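Local atomic coordinates of putative amino acid binding protein (Streptococcus mutans, PDB entry 4C0R), a protein that binds glutathione, held here as its oxidized disulfide, and probably hands it to the cystine ABC importer TcyBC for uptake into the cell. Residues I107-Q113 with Y157-I161; K164-E168 with K180-L184; T13-S17 with A67-S71. One frame throughout, in Å; residues are numbered along the deposited sequence. Where two conformers were deposited one is given.

Three contacts follow one another along the chain, none nested in or crossing another, so each loop closes before the next opens. Interaction 3 comes first, joining the bend T13-S17 to the corner of strand 65-71 beside the ligand. Interaction 1 then closes the excursion from I107-Q113 to Y157-I161, and interaction 2 closes the short one from helix 164-173 to strand 179-183. Strand 160-163 runs directly into that helix, and I161 packs on L184, so interactions 1 and 2 are neighbours. S166 meets the backbone oxygen of N14, tying interaction 2 to interaction 3. Interactions 1 and 3 do not touch but share the bound glutathione disulfide.

Interaction 1 of 3, residues I107-Q113 with Y157-I161; sequences IAGHSTQ and YDFKI. With CD (cadmium ion), chain F; CD (cadmium ion), chain M; GDS (oxidized glutathione disulfide), chain C.
Q113 lies flat over the ring of Y157, and I107 and T112 enclose that of F159, in one lobe of the two-lobed fold of family 3 solute-binding proteins, where strand 111-114 draws close to the entry of strand 160-163. The CG of Q113 sits 3.4 Å from the Y157 ring centroid in a CH-pi contact, and its amide stacks on the ring with the planes 7° apart. A hydrogen bond from N151 to Q113 OE1 helps to fix the rotation of that amide. F159 is sandwiched instead. I107 CG2 stands over one face, 3.8 Å from the F159 centroid, T112 CB covers the opposite face toward the rim, and H110 CB meets the edge. With CG between its backbone N and carbonyl carbon (chi1 69°), F159 swings its ring back between these partners.

The polar groups work around the rings. D158 N donates to S111 O, while S111 N returns a 2.9 Å bond to D158 OD2 that is nearly straight at 163° yet arrives from above the carboxylate plane. Both oxygens of D158 also hold a cadmium ion. H110 stands beside D158, its ring almost perpendicular to the carboxylate, and binds a second cadmium through NE2 at 2.1 Å, a site shared with D100. T112 OG1 donates to F159 O at 2.9 Å and receives a bond from a water that in turn accepts from I161 N, so the hydroxyl both gives and accepts a bond.

Toward the ligand, K160 bends at chi2 and delivers its ammonium between the protein and the bound ligand, with Q148 as a further partner: K160 NZ donates to Q113 O at 3.0 Å and to OE6 of the glutathione disulfide at 2.7 Å.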
loop_
_atom_site.group_PDB
_atom_site.type_symbol
_atom_site.label_atom_id
_atom_site.label_comp_id
_atom_site.label_asym_id
_atom_site.label_seq_id
_atom_site.Cartn_x
_atom_site.Cartn_y
_atom_site.Cartn_z
ATOM N N ILE A 107 19.043 -5.843 -10.814
ATOM C CA ILE A 107 18.973 -6.227 -9.416
ATOM C C ILE A 107 19.585 -7.596 -9.226
ATOM O O ILE A 107 19.875 -8.015 -8.093
ATOM C CB ILE A 107 17.517 -6.246 -8.852
ATOM C CG1 ILE A 107 16.661 -7.297 -9.557
ATOM C CG2 ILE A 107 16.936 -4.834 -8.947
ATOM C CD1 ILE A 107 15.202 -7.364 -9.077
ATOM N N ALA A 108 19.772 -8.313 -10.329
ATOM C CA ALA A 108 20.290 -9.692 -10.218
ATOM C C ALA A 108 21.608 -9.672 -9.429
ATOM O O ALA A 108 22.495 -8.848 -9.691
ATOM C CB ALA A 108 20.495 -10.302 -11.605
ATOM N N GLY A 109 21.711 -10.579 -8.467
ATOM C CA GLY A 109 22.889 -10.700 -7.636
ATOM C C GLY A 109 22.998 -9.760 -6.440
ATOM O O GLY A 109 23.920 -9.849 -5.626
ATOM N N HIS A 110 22.043 -8.829 -6.323
ATOM C CA HIS A 110 22.060 -7.839 -5.273
ATOM C C HIS A 110 21.117 -8.227 -4.097
ATOM O O HIS A 110 20.326 -9.169 -4.195
ATOM C CB HIS A 110 21.662 -6.505 -5.871
ATOM C CG HIS A 110 22.715 -5.869 -6.736
ATOM N ND1 HIS A 110 22.689 -5.951 -8.114
ATOM C CD2 HIS A 110 23.751 -5.039 -6.431
ATOM C CE1 HIS A 110 23.682 -5.237 -8.619
ATOM N NE2 HIS A 110 24.332 -4.662 -7.622
ATOM N N SER A 111 21.245 -7.498 -3.007
ATOM C CA SER A 111 20.521 -7.838 -1.792
ATOM C C SER A 111 19.448 -6.792 -1.514
ATOM O O SER A 111 19.643 -5.616 -1.765
ATOM C CB SER A 111 21.497 -7.949 -0.618
ATOM O OG SER A 111 20.902 -8.572 0.518
ATOM N N THR A 112 18.317 -7.280 -0.988
ATOM C CA THR A 112 17.190 -6.436 -0.655
ATOM C C THR A 112 16.499 -7.011 0.568
ATOM O O THR A 112 16.674 -8.168 0.916
ATOM C CB THR A 112 16.195 -6.356 -1.831
ATOM O OG1 THR A 112 15.246 -5.344 -1.514
ATOM C CG2 THR A 112 15.444 -7.599 -2.027
ATOM N N GLN A 113 15.696 -6.177 1.197
ATOM C CA GLN A 113 14.833 -6.565 2.285
ATOM C C GLN A 113 13.403 -6.648 1.773
ATOM O O GLN A 113 12.994 -5.858 0.889
ATOM C CB GLN A 113 14.905 -5.573 3.417
ATOM C CG GLN A 113 16.263 -5.683 4.215
ATOM C CD GLN A 113 16.287 -4.752 5.418
ATOM O OE1 GLN A 113 16.250 -3.546 5.293
ATOM N NE2 GLN A 113 16.328 -5.332 6.597
ATOM N N TYR A 157 21.840 -2.680 2.504
ATOM C CA TYR A 157 21.219 -3.461 1.442
ATOM C C TYR A 157 21.312 -2.630 0.188
ATOM O O TYR A 157 21.539 -1.438 0.254
ATOM C CB TYR A 157 19.753 -3.784 1.804
ATOM C CG TYR A 157 19.692 -4.693 2.978
ATOM C CD1 TYR A 157 19.837 -6.068 2.816
ATOM C CD2 TYR A 157 19.552 -4.169 4.250
ATOM C CE1 TYR A 157 19.834 -6.913 3.916
ATOM C CE2 TYR A 157 19.568 -5.016 5.357
ATOM C CZ TYR A 157 19.698 -6.362 5.173
ATOM O OH TYR A 157 19.711 -7.187 6.277
ATOM N N ASP A 158 21.173 -3.258 -0.976
ATOM C CA ASP A 158 21.515 -2.596 -2.213
ATOM C C ASP A 158 20.379 -1.829 -2.904
ATOM O O ASP A 158 20.626 -0.884 -3.636
ATOM C CB ASP A 158 22.027 -3.635 -3.206
ATOM C CG ASP A 158 23.274 -4.405 -2.706
ATOM O OD1 ASP A 158 24.089 -3.816 -1.972
ATOM O OD2 ASP A 158 23.386 -5.590 -3.100
ATOM N N PHE A 159 19.145 -2.268 -2.708
ATOM C CA PHE A 159 18.007 -1.638 -3.347
ATOM C C PHE A 159 16.754 -1.974 -2.561
ATOM O O PHE A 159 16.781 -2.941 -1.766
ATOM C CB PHE A 159 17.814 -2.110 -4.808
ATOM C CG PHE A 159 17.377 -3.541 -4.962
ATOM C CD1 PHE A 159 18.301 -4.553 -5.062
ATOM C CD2 PHE A 159 16.033 -3.885 -5.030
ATOM C CE1 PHE A 159 17.916 -5.833 -5.230
ATOM C CE2 PHE A 159 15.624 -5.158 -5.211
ATOM C CZ PHE A 159 16.587 -6.170 -5.309
ATOM N N LYS A 160 15.667 -1.229 -2.821
ATOM C CA LYS A 160 14.336 -1.595 -2.295
ATOM C C LYS A 160 13.294 -1.264 -3.368
ATOM O O LYS A 160 13.259 -0.158 -3.879
ATOM C CB LYS A 160 14.017 -0.824 -1.008
ATOM C CG LYS A 160 12.606 -1.033 -0.445
ATOM C CD LYS A 160 12.359 -2.470 -0.024
ATOM C CE LYS A 160 10.965 -2.629 0.557
ATOM N NZ LYS A 160 10.659 -4.032 0.898
ATOM N N ILE A 161 12.454 -2.239 -3.676
ATOM C CA ILE A 161 11.324 -2.051 -4.575
ATOM C C ILE A 161 10.048 -1.760 -3.765
ATOM O O ILE A 161 9.720 -2.469 -2.816
ATOM C CB ILE A 161 11.063 -3.253 -5.482
ATOM C CG1 ILE A 161 12.296 -3.537 -6.339
ATOM C CG2 ILE A 161 9.830 -3.027 -6.352
ATOM C CD1 ILE A 161 12.198 -4.838 -7.099
HETATM CD CD CD F . 25.857 -3.152 -7.522
HETATM CD CD CD M . 25.633 -5.627 -2.369
HETATM C CD1 GDS C . 5.721 -6.106 9.210
HETATM N N2 GDS C . 6.570 -5.019 8.706
HETATM C CA2 GDS C . 6.017 -3.719 8.820
HETATM C C2 GDS C . 6.170 -2.974 10.099
HETATM O O2 GDS C . 5.374 -2.061 10.405
HETATM C CB2 GDS C . 5.253 -3.035 7.752
HETATM S SG2 GDS C . 5.253 -3.919 6.207
HETATM N N3 GDS C . 7.268 -3.351 10.964
HETATM C CA3 GDS C . 7.408 -2.714 12.273
HETATM C C3 GDS C . 6.935 -3.791 13.247
HETATM O OE3 GDS C . 7.495 -3.941 14.378
HETATM O OE4 GDS C . 5.985 -4.578 12.964
HETATM N N4 GDS C . 5.242 -2.734 3.187
HETATM C CA4 GDS C . 6.666 -2.507 3.123
HETATM C C4 GDS C . 7.338 -3.632 2.415
HETATM O OE5 GDS C . 6.701 -4.390 1.622
HETATM O OE6 GDS C . 8.582 -3.753 2.595
HETATM C C5 GDS C . 4.435 -1.800 3.907
HETATM O O5 GDS C . 4.952 -0.808 4.419
HETATM C CA5 GDS C . 3.032 -2.196 4.025
HETATM N N5 GDS C . 2.412 -2.842 2.943
HETATM C CB5 GDS C . 2.637 -2.617 5.403
HETATM S SG5 GDS C . 3.311 -4.269 5.728
HETATM C CA6 GDS C . 1.747 -3.807 -1.632
HETATM C C6 GDS C . 0.826 -4.971 -1.304
HETATM O OE7 GDS C . 1.335 -6.036 -0.859
HETATM O OE8 GDS C . -0.415 -4.873 -1.455
HETATM N N6 GDS C . 0.942 -2.796 -2.342
HETATM C CB6 GDS C . 2.382 -3.259 -0.406
HETATM C CG6 GDS C . 1.321 -3.131 0.710
HETATM C CD6 GDS C . 1.920 -2.244 1.782
HETATM O O6 GDS C . 1.990 -1.008 1.735
HETATM O O HOH W 1 12.872 -5.006 -2.932
HETATM O O HOH W 2 15.757 -3.281 0.826
HETATM O O HOH W 3 16.648 -8.455 7.102
HETATM O O HOH W 4 28.011 -4.028 -7.806
HETATM O O HOH W 5 24.788 -5.748 0.073
HETATM O O HOH W 6 25.846 -7.080 -3.783
#

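Interaction 2 of 3, residues K164-E168 with K180-L184; sequences KISAE and KVIDL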
loop_
_atom_site.group_PDB
_atom_site.type_symbol
_atom_site.label_atom_id
_atom_site.label_comp_id
_atom_site.label_asym_id
_atom_site.label_seq_id
_atom_site.Cartn_x
_atom_site.Cartn_y
_atom_site.Cartn_z
ATOM N N LYS A 164 5.835 4.045 -5.587
ATOM C CA LYS A 164 6.431 5.339 -5.761
ATOM C C LYS A 164 6.000 6.360 -4.730
ATOM O O LYS A 164 6.820 7.095 -4.256
ATOM C CB LYS A 164 6.050 5.866 -7.151
ATOM C CG LYS A 164 6.805 7.094 -7.581
ATOM C CD LYS A 164 6.688 7.268 -9.086
ATOM C CE LYS A 164 7.687 8.318 -9.571
ATOM N NZ LYS A 164 7.543 8.504 -11.016
ATOM N N ILE A 165 4.711 6.443 -4.425
ATOM C CA ILE A 165 4.237 7.522 -3.581
ATOM C C ILE A 165 4.917 7.451 -2.190
ATOM O O ILE A 165 5.466 8.455 -1.694
ATOM C CB ILE A 165 2.721 7.512 -3.477
ATOM C CG1 ILE A 165 2.036 7.846 -4.810
ATOM C CG2 ILE A 165 2.269 8.527 -2.394
ATOM C CD1 ILE A 165 0.580 7.550 -4.871
ATOM N N SER A 166 4.969 6.273 -1.570
ATOM C CA SER A 166 5.646 6.166 -0.292
ATOM C C SER A 166 7.154 6.325 -0.419
ATOM O O SER A 166 7.776 6.958 0.398
ATOM C CB SER A 166 5.345 4.851 0.425
ATOM O OG SER A 166 4.036 4.844 0.939
ATOM N N ALA A 167 7.733 5.731 -1.468
ATOM C CA ALA A 167 9.184 5.856 -1.641
ATOM C C ALA A 167 9.599 7.322 -1.693
ATOM O O ALA A 167 10.536 7.742 -1.012
ATOM C CB ALA A 167 9.642 5.130 -2.881
ATOM N N GLU A 168 8.937 8.076 -2.548
ATOM C CA GLU A 168 9.264 9.482 -2.757
ATOM C C GLU A 168 9.003 10.288 -1.496
ATOM O O GLU A 168 9.806 11.144 -1.097
ATOM C CB GLU A 168 8.542 10.038 -3.981
ATOM C CG GLU A 168 9.056 9.428 -5.282
ATOM C CD GLU A 168 8.555 10.122 -6.507
ATOM O OE1 GLU A 168 7.408 10.611 -6.523
ATOM O OE2 GLU A 168 9.336 10.134 -7.476
ATOM N N LYS A 180 17.752 7.688 -5.074
ATOM C CA LYS A 180 16.867 8.056 -6.158
ATOM C C LYS A 180 15.864 6.928 -6.396
ATOM O O LYS A 180 15.998 5.825 -5.858
ATOM C CB LYS A 180 17.659 8.301 -7.423
ATOM C CG LYS A 180 18.398 7.088 -7.913
ATOM C CD LYS A 180 19.031 7.348 -9.255
ATOM C CE LYS A 180 19.713 6.101 -9.755
ATOM N NZ LYS A 180 20.324 6.325 -11.106
ATOM N N VAL A 181 14.857 7.228 -7.203
ATOM C CA VAL A 181 13.884 6.265 -7.612
ATOM C C VAL A 181 13.916 6.086 -9.127
ATOM O O VAL A 181 14.170 7.026 -9.889
ATOM C CB VAL A 181 12.435 6.575 -7.086
ATOM C CG1 VAL A 181 12.440 6.900 -5.591
ATOM C CG2 VAL A 181 11.740 7.603 -7.877
ATOM N N ILE A 182 13.745 4.831 -9.530
ATOM C CA ILE A 182 13.674 4.419 -10.909
ATOM C C ILE A 182 12.306 3.801 -11.151
ATOM O O ILE A 182 11.949 2.814 -10.507
ATOM C CB ILE A 182 14.783 3.372 -11.252
ATOM C CG1 ILE A 182 16.169 4.003 -11.044
ATOM C CG2 ILE A 182 14.604 2.805 -12.681
ATOM C CD1 ILE A 182 17.277 2.949 -11.040
ATOM N N ASP A 183 11.571 4.298 -12.143
ATOM C CA ASP A 183 10.269 3.721 -12.486
ATOM C C ASP A 183 10.420 2.350 -13.081
ATOM O O ASP A 183 11.280 2.114 -13.938
ATOM C CB ASP A 183 9.485 4.603 -13.496
ATOM C CG ASP A 183 9.141 5.939 -12.945
ATOM O OD1 ASP A 183 8.658 6.067 -11.798
ATOM O OD2 ASP A 183 9.360 6.919 -13.683
ATOM N N LEU A 184 9.551 1.443 -12.651
ATOM C CA LEU A 184 9.505 0.066 -13.104
ATOM C C LEU A 184 8.273 -0.198 -13.960
ATOM O O LEU A 184 7.286 0.485 -13.862
ATOM C CB LEU A 184 9.445 -0.905 -11.906
ATOM C CG LEU A 184 10.713 -0.932 -11.067
ATOM C CD1 LEU A 184 10.497 -1.785 -9.831
ATOM C CD2 LEU A 184 11.889 -1.471 -11.859
#
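K164 sends CG away from its backbone N (chi1 -169°) and stays extended to its end, while D183 keeps CG beside its own backbone N (chi1 -64°), and these two settings bring an ammonium and a carboxylate together across a beta-alpha-beta unit. Strand 160-163 leads into helix 164-173, which returns to strand 179-183; both strands pair with the antiparallel strand 81-96. The segment axes of helix and strand run nearly antiparallel, at 166°, and approach to 9.6 Å, a spacing that side chains must bridge.

The polar bridge lies at the surface. K164 NZ donates to D183 OD1 at 2.8 Å in a salt bridge, the lysine approaching the syn lone pair of D183 OD1, and K164 CE follows at 3.3 Å from the same D183 OD1.

Beneath it, V181 is directed toward the helix, and both of its methyl groups meet it. Its CG1 reaches A167 CB at 4.3 Å, while CG2 takes the flank of E168, whose side chain crosses it at about a right angle. V92 of strand 81-96 touches the side chains of K164, A167 and D183 and adds to the packing between helix and sheet.

E168 stands one turn on from K164, its backbone N bonded to K164 O, and its carboxylate remains 6.0 Å from that of D183, measured from E168 OE2 to D183 OD1. The lysine ammonium near both acids probably eases their mutual repulsion. Contact between glutamate and valine is slight: E168 OE2 comes within 3.5 Å of V181 CG2, a carboxylate oxygen against a methyl group.

Interaction 3 of 3, residues T13-S17 with A67-S71; sequences TNPFS and ANNIS. With GDS (oxidized glutathione disulfide), chain C.
The chain T13-S17 folds back in a classic beta bulge, in which the N-H groups of F16 and S17 share T13 O; this bend, with a cis peptide before P15, rests against N68 and N69 where strand 65-71 turns a corner and N69 adopts a left-handed conformation.

T13 and N68 meet through a well-aligned bond: N68 ND2 donates to T13 OG1 at 3.0 Å, 162° at the hydrogen and almost exactly in the amide plane. The hydroxyl donates onward, T13 OG1 reaching O5 of the glutathione disulfide at 2.9 Å. At the other end of the amide, N68 OD1 accepts from V10 N, so the group is held from both sides.

With chi1 at -177°, N69 carries CG away from its own backbone N and its amide comes over the ring of F16, with N69 OD1 3.8 Å above the ring plane and over its centre, the two planes 32° apart. N69 ND2 donates to ligand O6 at 3.0 Å.

Beyond the corner, S71 N points almost straight at ligand carboxylate oxygen OE8, 2.9 Å away, and ligand amine N6 donates to N69 O at 2.8 Å and to S71 OG. R76 and E163 also bond the ligand. Backbone and hydroxyl groups, an arginine and an acidic residue together characterise the amino-acid site of family 3 solute-binding proteins, occupied here by a gamma-glutamyl end of the disulfide.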
loop_
_atom_site.group_PDB
_atom_site.type_symbol
_atom_site.label_atom_id
_atom_site.label_comp_id
_atom_site.label_asym_id
_atom_site.label_seq_id
_atom_site.Cartn_x
_atom_site.Cartn_y
_atom_site.Cartn_z
ATOM N N THR A 13 3.092 3.138 6.850
ATOM C CA THR A 13 3.284 3.321 5.426
ATOM C C THR A 13 2.867 4.731 4.986
ATOM O O THR A 13 1.822 4.905 4.341
ATOM C CB THR A 13 2.532 2.226 4.636
ATOM O OG1 THR A 13 2.800 0.927 5.224
ATOM C CG2 THR A 13 2.923 2.191 3.178
ATOM N N ASN A 14 3.671 5.687 5.354
ATOM C CA ASN A 14 3.399 7.072 4.995
ATOM C C ASN A 14 3.460 7.191 3.481
ATOM O O ASN A 14 4.385 6.679 2.892
ATOM C CB ASN A 14 4.480 7.909 5.684
ATOM C CG ASN A 14 4.454 9.369 5.406
ATOM O OD1 ASN A 14 3.548 9.961 4.846
ATOM N ND2 ASN A 14 5.565 10.001 5.801
ATOM N N PRO A 15 2.483 7.855 2.833
ATOM C CA PRO A 15 1.374 8.654 3.356
ATOM C C PRO A 15 0.009 7.994 3.297
ATOM O O PRO A 15 -0.992 8.652 3.441
ATOM C CB PRO A 15 1.372 9.838 2.434
ATOM C CG PRO A 15 1.704 9.219 1.105
ATOM C CD PRO A 15 2.704 8.139 1.391
ATOM N N PHE A 16 -0.036 6.671 3.138
ATOM C CA PHE A 16 -1.306 5.963 3.083
ATOM C C PHE A 16 -1.898 5.728 4.450
ATOM O O PHE A 16 -3.090 5.858 4.663
ATOM C CB PHE A 16 -1.201 4.627 2.279
ATOM C CG PHE A 16 -1.269 4.861 0.787
ATOM C CD1 PHE A 16 -0.118 5.257 0.076
ATOM C CD2 PHE A 16 -2.458 4.767 0.100
ATOM C CE1 PHE A 16 -0.213 5.531 -1.227
ATOM C CE2 PHE A 16 -2.529 5.057 -1.214
ATOM C CZ PHE A 16 -1.431 5.440 -1.874
ATOM N N SER A 17 -1.021 5.383 5.373
ATOM C CA SER A 17 -1.449 5.000 6.709
ATOM C C SER A 17 -0.284 5.213 7.672
ATOM O O SER A 17 0.754 4.563 7.551
ATOM C CB SER A 17 -1.981 3.584 6.779
ATOM O OG SER A 17 -2.350 3.279 8.144
ATOM N N ALA A 67 -7.072 -1.776 5.176
ATOM C CA ALA A 67 -6.611 -0.628 4.372
ATOM C C ALA A 67 -5.197 -0.333 4.741
ATOM O O ALA A 67 -4.919 -0.048 5.895
ATOM C CB ALA A 67 -7.434 0.564 4.628
ATOM N N ASN A 68 -4.306 -0.454 3.785
ATOM C CA ASN A 68 -2.902 -0.107 3.937
ATOM C C ASN A 68 -2.197 -0.222 2.572
ATOM O O ASN A 68 -1.362 -1.091 2.371
ATOM C CB ASN A 68 -2.211 -1.030 4.970
ATOM C CG ASN A 68 -0.986 -0.392 5.588
ATOM O OD1 ASN A 68 -0.998 0.077 6.743
ATOM N ND2 ASN A 68 0.072 -0.325 4.816
ATOM N N ASN A 69 -2.508 0.647 1.635
ATOM C CA ASN A 69 -1.833 0.627 0.308
ATOM C C ASN A 69 -1.912 -0.793 -0.315
ATOM O O ASN A 69 -0.933 -1.290 -0.875
ATOM C CB ASN A 69 -0.392 1.060 0.501
ATOM C CG ASN A 69 0.436 1.155 -0.777
ATOM O OD1 ASN A 69 0.001 1.692 -1.791
ATOM N ND2 ASN A 69 1.660 0.656 -0.699
ATOM N N ILE A 70 -3.087 -1.408 -0.222
ATOM C CA ILE A 70 -3.225 -2.816 -0.602
ATOM C C ILE A 70 -3.552 -3.016 -2.059
ATOM O O ILE A 70 -4.526 -2.490 -2.553
ATOM C CB ILE A 70 -4.319 -3.468 0.239
ATOM C CG1 ILE A 70 -3.919 -3.475 1.716
ATOM C CG2 ILE A 70 -4.635 -4.911 -0.188
ATOM C CD1 ILE A 70 -5.096 -3.853 2.704
ATOM N N SER A 71 -2.724 -3.789 -2.748
ATOM C CA SER A 71 -2.897 -4.126 -4.141
ATOM C C SER A 71 -3.900 -5.268 -4.338
ATOM O O SER A 71 -4.162 -6.038 -3.434
ATOM C CB SER A 71 -1.560 -4.658 -4.707
ATOM O OG SER A 71 -0.542 -3.692 -4.635
HETATM C CD1 GDS C . 5.721 -6.106 9.210
HETATM N N2 GDS C . 6.570 -5.019 8.706
HETATM C CA2 GDS C . 6.017 -3.719 8.820
HETATM C C2 GDS C . 6.170 -2.974 10.099
HETATM O O2 GDS C . 5.374 -2.061 10.405
HETATM C CB2 GDS C . 5.253 -3.035 7.752
HETATM S SG2 GDS C . 5.253 -3.919 6.207
HETATM N N3 GDS C . 7.268 -3.351 10.964
HETATM C CA3 GDS C . 7.408 -2.714 12.273
HETATM C C3 GDS C . 6.935 -3.791 13.247
HETATM O OE3 GDS C . 7.495 -3.941 14.378
HETATM O OE4 GDS C . 5.985 -4.578 12.964
HETATM N N4 GDS C . 5.242 -2.734 3.187
HETATM C CA4 GDS C . 6.666 -2.507 3.123
HETATM C C4 GDS C . 7.338 -3.632 2.415
HETATM O OE5 GDS C . 6.701 -4.390 1.622
HETATM O OE6 GDS C . 8.582 -3.753 2.595
HETATM C C5 GDS C . 4.435 -1.800 3.907
HETATM O O5 GDS C . 4.952 -0.808 4.419
HETATM C CA5 GDS C . 3.032 -2.196 4.025
HETATM N N5 GDS C . 2.412 -2.842 2.943
HETATM C CB5 GDS C . 2.637 -2.617 5.403
HETATM S SG5 GDS C . 3.311 -4.269 5.728
HETATM C CA6 GDS C . 1.747 -3.807 -1.632
HETATM C C6 GDS C . 0.826 -4.971 -1.304
HETATM O OE7 GDS C . 1.335 -6.036 -0.859
HETATM O OE8 GDS C . -0.415 -4.873 -1.455
HETATM N N6 GDS C . 0.942 -2.796 -2.342
HETATM C CB6 GDS C . 2.382 -3.259 -0.406
HETATM C CG6 GDS C . 1.321 -3.131 0.710
HETATM C CD6 GDS C . 1.920 -2.244 1.782
HETATM O O6 GDS C . 1.990 -1.008 1.735
#